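Local coordinates for uncharacterized protein (Acinetobacter baumannii, PDB 5D66) that is of unknown function but folds as an ankyrin repeat domain, a scaffold that in other proteins usually mediates protein-protein binding, at residues L139-Q153 with I174-I188. Residues are numbered along the deposited sequence; the frame is centred on the assembly and turned at random.
Sequences LLEAIILGNGKSNYQ and ITPLQHARTRGYREI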
loop_
_atom_site.group_PDB
_atom_site.type_symbol
_atom_site.label_atom_id
_atom_site.label_comp_id
_atom_site.label_asym_id
_atom_site.label_seq_id
_atom_site.Cartn_x
_atom_site.Cartn_y
_atom_site.Cartn_z
ATOM N N LEU A 139 -3.715 -12.423 -2.744
ATOM C CA LEU A 139 -3.970 -13.741 -2.221
ATOM C C LEU A 139 -2.714 -14.629 -2.297
ATOM O O LEU A 139 -2.345 -15.286 -1.305
ATOM C CB LEU A 139 -5.147 -14.381 -2.937
ATOM C CG LEU A 139 -5.576 -15.771 -2.479
ATOM C CD1 LEU A 139 -5.995 -15.804 -1.054
ATOM C CD2 LEU A 139 -6.672 -16.273 -3.372
ATOM N N LEU A 140 -2.090 -14.683 -3.447
ATOM C CA LEU A 140 -0.891 -15.502 -3.611
ATOM C C LEU A 140 0.193 -15.055 -2.670
ATOM O O LEU A 140 0.854 -15.891 -2.024
ATOM C CB LEU A 140 -0.428 -15.537 -5.050
ATOM C CG LEU A 140 -1.269 -16.396 -5.975
ATOM C CD1 LEU A 140 -1.057 -16.044 -7.428
ATOM C CD2 LEU A 140 -0.952 -17.870 -5.787
ATOM N N GLU A 141 0.461 -13.753 -2.596
ATOM C CA GLU A 141 1.510 -13.304 -1.657
ATOM C C GLU A 141 1.178 -13.607 -0.213
ATOM O O GLU A 141 2.080 -13.959 0.547
ATOM C CB GLU A 141 1.821 -11.825 -1.848
ATOM C CG GLU A 141 2.469 -11.524 -3.193
ATOM C CD GLU A 141 3.432 -10.335 -3.207
ATOM O OE1 GLU A 141 3.787 -9.847 -2.185
ATOM O OE2 GLU A 141 3.861 -9.929 -4.296
ATOM N N ALA A 142 -0.070 -13.442 0.193
ATOM C CA ALA A 142 -0.403 -13.740 1.577
ATOM C C ALA A 142 -0.114 -15.195 1.935
ATOM O O ALA A 142 0.288 -15.506 3.062
ATOM C CB ALA A 142 -1.854 -13.432 1.820
ATOM N N ILE A 143 -0.221 -16.103 0.950
ATOM C CA ILE A 143 0.019 -17.520 1.176
ATOM C C ILE A 143 1.510 -17.802 1.093
ATOM O O ILE A 143 2.058 -18.418 2.041
ATOM C CB ILE A 143 -0.758 -18.361 0.145
ATOM C CG1 ILE A 143 -2.288 -18.185 0.331
ATOM C CG2 ILE A 143 -0.395 -19.852 0.282
ATOM C CD1 ILE A 143 -3.117 -18.699 -0.724
ATOM N N ILE A 144 2.134 -17.417 -0.006
ATOM C CA ILE A 144 3.539 -17.771 -0.262
ATOM C C ILE A 144 4.513 -17.074 0.672
ATOM O O ILE A 144 5.497 -17.664 1.093
ATOM C CB ILE A 144 3.876 -17.396 -1.726
ATOM C CG1 ILE A 144 3.057 -18.263 -2.702
ATOM C CG2 ILE A 144 5.352 -17.518 -1.993
ATOM C CD1 ILE A 144 3.080 -17.804 -4.151
ATOM N N LEU A 145 4.244 -15.810 0.987
ATOM C CA LEU A 145 5.150 -14.980 1.763
ATOM C C LEU A 145 4.741 -14.785 3.222
ATOM O O LEU A 145 5.463 -14.162 3.991
ATOM C CB LEU A 145 5.413 -13.659 1.022
ATOM C CG LEU A 145 6.027 -13.839 -0.340
ATOM C CD1 LEU A 145 6.068 -12.496 -1.061
ATOM C CD2 LEU A 145 7.435 -14.475 -0.288
ATOM N N GLY A 146 3.574 -15.295 3.607
ATOM C CA GLY A 146 3.150 -15.302 4.978
ATOM C C GLY A 146 3.653 -16.567 5.661
ATOM O O GLY A 146 4.359 -17.379 5.052
ATOM N N ASN A 147 3.180 -16.803 6.860
ATOM C CA ASN A 147 3.525 -17.984 7.637
ATOM C C ASN A 147 2.330 -18.890 7.932
ATOM O O ASN A 147 2.417 -19.790 8.757
ATOM C CB ASN A 147 4.229 -17.568 8.929
ATOM C CG ASN A 147 3.321 -16.828 9.900
ATOM O OD1 ASN A 147 2.170 -16.600 9.604
ATOM N ND2 ASN A 147 3.832 -16.501 11.067
ATOM N N GLY A 148 1.212 -18.632 7.275
ATOM C CA GLY A 148 0.033 -19.459 7.451
ATOM C C GLY A 148 -0.773 -19.255 8.726
ATOM O O GLY A 148 -1.797 -19.918 8.915
ATOM N N LYS A 149 -0.291 -18.373 9.590
ATOM C CA LYS A 149 -0.869 -18.158 10.923
ATOM C C LYS A 149 -1.752 -16.921 10.935
ATOM O O LYS A 149 -1.816 -16.242 10.002
ATOM C CB LYS A 149 0.225 -18.062 11.976
ATOM C CG LYS A 149 1.068 -19.301 12.058
ATOM C CD LYS A 149 2.100 -19.309 13.155
ATOM C CE LYS A 149 2.799 -20.601 13.198
ATOM N NZ LYS A 149 4.212 -20.351 13.601
ATOM N N SER A 150 -2.476 -16.732 12.019
ATOM C CA SER A 150 -3.185 -15.530 12.465
ATOM C C SER A 150 -3.438 -14.519 11.367
ATOM O O SER A 150 -4.475 -14.561 10.682
ATOM C CB SER A 150 -2.375 -14.905 13.669
ATOM O OG SER A 150 -0.991 -14.734 13.222
ATOM N N ASN A 151 -2.550 -13.524 11.289
ATOM C CA ASN A 151 -2.739 -12.407 10.387
ATOM C C ASN A 151 -2.989 -12.841 8.965
ATOM O O ASN A 151 -3.803 -12.253 8.256
ATOM C CB ASN A 151 -1.475 -11.502 10.278
ATOM C CG ASN A 151 -1.086 -10.851 11.555
ATOM O OD1 ASN A 151 -1.216 -11.464 12.577
ATOM N ND2 ASN A 151 -0.600 -9.617 11.509
ATOM N N TYR A 152 -2.234 -13.837 8.511
ATOM C CA TYR A 152 -2.368 -14.282 7.151
ATOM C C TYR A 152 -3.654 -15.054 6.885
ATOM O O TYR A 152 -4.248 -14.918 5.821
ATOM C CB TYR A 152 -1.115 -15.073 6.684
ATOM C CG TYR A 152 0.099 -14.143 6.626
ATOM C CD1 TYR A 152 0.239 -13.286 5.597
ATOM C CD2 TYR A 152 1.022 -14.082 7.672
ATOM C CE1 TYR A 152 1.276 -12.416 5.549
ATOM C CE2 TYR A 152 2.090 -13.175 7.651
ATOM C CZ TYR A 152 2.212 -12.355 6.536
ATOM O OH TYR A 152 3.299 -11.494 6.466
ATOM N N GLN A 153 -4.079 -15.863 7.861
ATOM C CA GLN A 153 -5.420 -16.452 7.749
ATOM C C GLN A 153 -6.499 -15.369 7.659
ATOM O O GLN A 153 -7.421 -15.475 6.835
ATOM C CB GLN A 153 -5.724 -17.344 8.944
ATOM C CG GLN A 153 -4.909 -18.615 8.986
ATOM C CD GLN A 153 -5.110 -19.379 10.278
ATOM O OE1 GLN A 153 -6.153 -19.326 10.885
ATOM N NE2 GLN A 153 -4.068 -20.042 10.710
ATOM N N ILE A 174 0.707 -22.612 -10.629
ATOM C CA ILE A 174 0.424 -23.151 -9.302
ATOM C C ILE A 174 -0.650 -22.307 -8.634
ATOM O O ILE A 174 -0.512 -21.075 -8.503
ATOM C CB ILE A 174 1.659 -23.306 -8.497
ATOM C CG1 ILE A 174 2.649 -24.177 -9.238
ATOM C CG2 ILE A 174 1.311 -23.885 -7.129
ATOM C CD1 ILE A 174 3.929 -24.300 -8.521
ATOM N N THR A 175 -1.725 -22.961 -8.235
ATOM C CA THR A 175 -2.882 -22.275 -7.718
ATOM C C THR A 175 -2.714 -21.903 -6.237
ATOM O O THR A 175 -1.903 -22.527 -5.501
ATOM C CB THR A 175 -4.095 -23.182 -7.875
ATOM O OG1 THR A 175 -3.923 -24.315 -7.049
ATOM C CG2 THR A 175 -4.389 -23.534 -9.353
ATOM N N PRO A 176 -3.526 -20.963 -5.747
ATOM C CA PRO A 176 -3.553 -20.734 -4.294
ATOM C C PRO A 176 -3.761 -22.025 -3.488
ATOM O O PRO A 176 -3.079 -22.208 -2.484
ATOM C CB PRO A 176 -4.732 -19.751 -4.193
ATOM C CG PRO A 176 -4.660 -18.967 -5.465
ATOM C CD PRO A 176 -4.348 -19.989 -6.487
ATOM N N LEU A 177 -4.689 -22.885 -3.918
ATOM C CA LEU A 177 -4.949 -24.129 -3.204
ATOM C C LEU A 177 -3.706 -24.998 -3.139
ATOM O O LEU A 177 -3.373 -25.539 -2.071
ATOM C CB LEU A 177 -6.090 -24.844 -3.874
ATOM C CG LEU A 177 -6.513 -26.170 -3.221
ATOM C CD1 LEU A 177 -6.943 -25.962 -1.809
ATOM C CD2 LEU A 177 -7.603 -26.819 -4.048
ATOM N N GLN A 178 -3.027 -25.176 -4.259
ATOM C CA GLN A 178 -1.818 -25.978 -4.248
ATOM C C GLN A 178 -0.733 -25.376 -3.370
ATOM O O GLN A 178 -0.065 -26.085 -2.631
ATOM C CB GLN A 178 -1.340 -26.247 -5.666
ATOM C CG GLN A 178 -0.206 -27.281 -5.702
ATOM C CD GLN A 178 -0.591 -28.645 -5.037
ATOM O OE1 GLN A 178 -1.555 -29.299 -5.452
ATOM N NE2 GLN A 178 0.094 -28.997 -3.931
ATOM N N HIS A 179 -0.565 -24.060 -3.448
ATOM C CA HIS A 179 0.374 -23.391 -2.577
ATOM C C HIS A 179 0.095 -23.639 -1.109
ATOM O O HIS A 179 1.021 -23.860 -0.305
ATOM C CB HIS A 179 0.467 -21.902 -2.878
ATOM C CG HIS A 179 1.321 -21.568 -4.058
ATOM N ND1 HIS A 179 2.662 -21.867 -4.093
ATOM C CD2 HIS A 179 1.048 -20.928 -5.200
ATOM C CE1 HIS A 179 3.201 -21.401 -5.192
ATOM N NE2 HIS A 179 2.235 -20.860 -5.895
ATOM N N ALA A 180 -1.163 -23.564 -0.720
ATOM C CA ALA A 180 -1.546 -23.818 0.669
ATOM C C ALA A 180 -1.272 -25.276 1.053
ATOM O O ALA A 180 -0.765 -25.573 2.156
ATOM C CB ALA A 180 -2.988 -23.470 0.860
ATOM N N ARG A 181 -1.628 -26.193 0.170
ATOM C CA ARG A 181 -1.461 -27.627 0.447
ATOM C C ARG A 181 0.017 -27.971 0.595
ATOM O O ARG A 181 0.405 -28.739 1.471
ATOM C CB ARG A 181 -2.134 -28.420 -0.657
ATOM C CG ARG A 181 -3.616 -28.549 -0.517
ATOM C CD ARG A 181 -4.296 -29.169 -1.666
ATOM N NE ARG A 181 -5.702 -29.406 -1.363
ATOM C CZ ARG A 181 -6.591 -29.806 -2.270
ATOM N NH1 ARG A 181 -6.244 -29.965 -3.556
ATOM N NH2 ARG A 181 -7.828 -30.059 -1.902
ATOM N N THR A 182 0.862 -27.461 -0.305
ATOM C CA THR A 182 2.282 -27.755 -0.295
ATOM C C THR A 182 2.917 -27.346 1.046
ATOM O O THR A 182 3.881 -27.957 1.481
ATOM C CB THR A 182 2.954 -27.088 -1.510
ATOM O OG1 THR A 182 2.602 -27.816 -2.695
ATOM C CG2 THR A 182 4.435 -27.080 -1.365
ATOM N N ARG A 183 2.374 -26.286 1.646
ATOM C CA ARG A 183 2.862 -25.725 2.878
ATOM C C ARG A 183 2.152 -26.264 4.107
ATOM O O ARG A 183 2.571 -25.945 5.240
ATOM C CB ARG A 183 2.735 -24.223 2.816
ATOM C CG ARG A 183 3.730 -23.625 1.842
ATOM C CD ARG A 183 3.451 -22.197 1.504
ATOM N NE ARG A 183 4.420 -21.656 0.547
ATOM C CZ ARG A 183 4.443 -21.936 -0.747
ATOM N NH1 ARG A 183 3.501 -22.690 -1.309
ATOM N NH2 ARG A 183 5.415 -21.392 -1.521
ATOM N N GLY A 184 1.136 -27.103 3.948
ATOM C CA GLY A 184 0.426 -27.615 5.098
ATOM C C GLY A 184 -0.402 -26.597 5.851
ATOM O O GLY A 184 -0.644 -26.742 7.040
ATOM N N TYR A 185 -0.862 -25.565 5.159
ATOM C CA TYR A 185 -1.646 -24.497 5.798
ATOM C C TYR A 185 -3.122 -24.873 5.814
ATOM O O TYR A 185 -3.856 -24.605 4.862
ATOM C CB TYR A 185 -1.437 -23.172 5.033
ATOM C CG TYR A 185 -0.052 -22.582 5.171
ATOM C CD1 TYR A 185 0.851 -22.919 6.144
ATOM C CD2 TYR A 185 0.336 -21.628 4.232
ATOM C CE1 TYR A 185 2.067 -22.291 6.258
ATOM C CE2 TYR A 185 1.565 -20.993 4.331
ATOM C CZ TYR A 185 2.444 -21.329 5.326
ATOM O OH TYR A 185 3.660 -20.710 5.459
ATOM N N ARG A 186 -3.529 -25.579 6.867
ATOM C CA ARG A 186 -4.818 -26.271 6.813
ATOM C C ARG A 186 -5.969 -25.303 6.856
ATOM O O ARG A 186 -6.985 -25.467 6.161
ATOM C CB ARG A 186 -4.950 -27.218 7.995
ATOM C CG ARG A 186 -3.858 -28.269 8.036
ATOM C CD ARG A 186 -4.090 -29.248 9.198
ATOM N NE ARG A 186 -4.017 -28.585 10.490
ATOM C CZ ARG A 186 -4.662 -28.962 11.585
ATOM N NH1 ARG A 186 -5.440 -30.023 11.591
ATOM N NH2 ARG A 186 -4.560 -28.244 12.724
ATOM N N GLU A 187 -5.841 -24.246 7.668
ATOM C CA GLU A 187 -6.883 -23.220 7.785
ATOM C C GLU A 187 -7.079 -22.487 6.446
ATOM O O GLU A 187 -8.224 -22.353 5.972
ATOM C CB GLU A 187 -6.581 -22.229 8.928
ATOM C CG GLU A 187 -6.369 -22.859 10.259
ATOM C CD GLU A 187 -4.978 -23.404 10.571
ATOM O OE1 GLU A 187 -4.094 -23.473 9.665
ATOM O OE2 GLU A 187 -4.784 -23.927 11.668
ATOM N N ILE A 188 -5.965 -22.035 5.847
ATOM C CA ILE A 188 -6.046 -21.377 4.569
ATOM C C ILE A 188 -6.632 -22.320 3.481
ATOM O O ILE A 188 -7.447 -21.902 2.670
ATOM C CB ILE A 188 -4.673 -20.828 4.167
ATOM C CG1 ILE A 188 -4.371 -19.618 5.056
ATOM C CG2 ILE A 188 -4.649 -20.520 2.659
ATOM C CD1 ILE A 188 -2.946 -19.085 4.953
HETATM O O HOH W 1 6.830 -20.121 0.519
HETATM O O HOH W 2 4.586 -19.651 3.209
HETATM O O HOH W 3 -3.407 -21.835 7.548
HETATM O O HOH W 4 -1.757 -22.237 11.321
#
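Gly148 CA sits over the centre of the Tyr185 ring, 3.5 Å from its centroid and 5° off the normal, a CH-pi contact made by backbone. Arg183 CB covers the opposite face, clamping the phenol, while Ile143 O meets the ring edge in plane, 3.5 Å from Tyr185 CE2. A water 2.7 Å from Tyr185 OH carries the contact on to the carbonyls of Ile144 and Gly146. Ile143 is a knob in a hole of Pro176, His179, Ala180 and Ile188; chi1 of -65° leaves its CG2 anti to the backbone N, against His179 CB, and CD1 meets Pro176 CB and O. Ile144 CD1 lies over one face of the His179 imidazole, 3.6 Å from NE2, and Ile174 CG2 backs the other. Asp170 accepts from that NE2 and Arg183 NH1 weakly reaches ND1, probably holding the ring's rotation. Gln153 NE2 donates almost straight into a lone pair of Gly148 O, laying its amide against Glu187 CB; two waters join Gly148 O (one weakly) to Glu187 OE1, the other also accepting from Ile188 N. With the axes of 139-144 and 176-183 parallel, 9.7 Å apart at closest and 5° askew, this is the side-by-side stacking of helix-loop-helix pairs in an ankyrin repeat array.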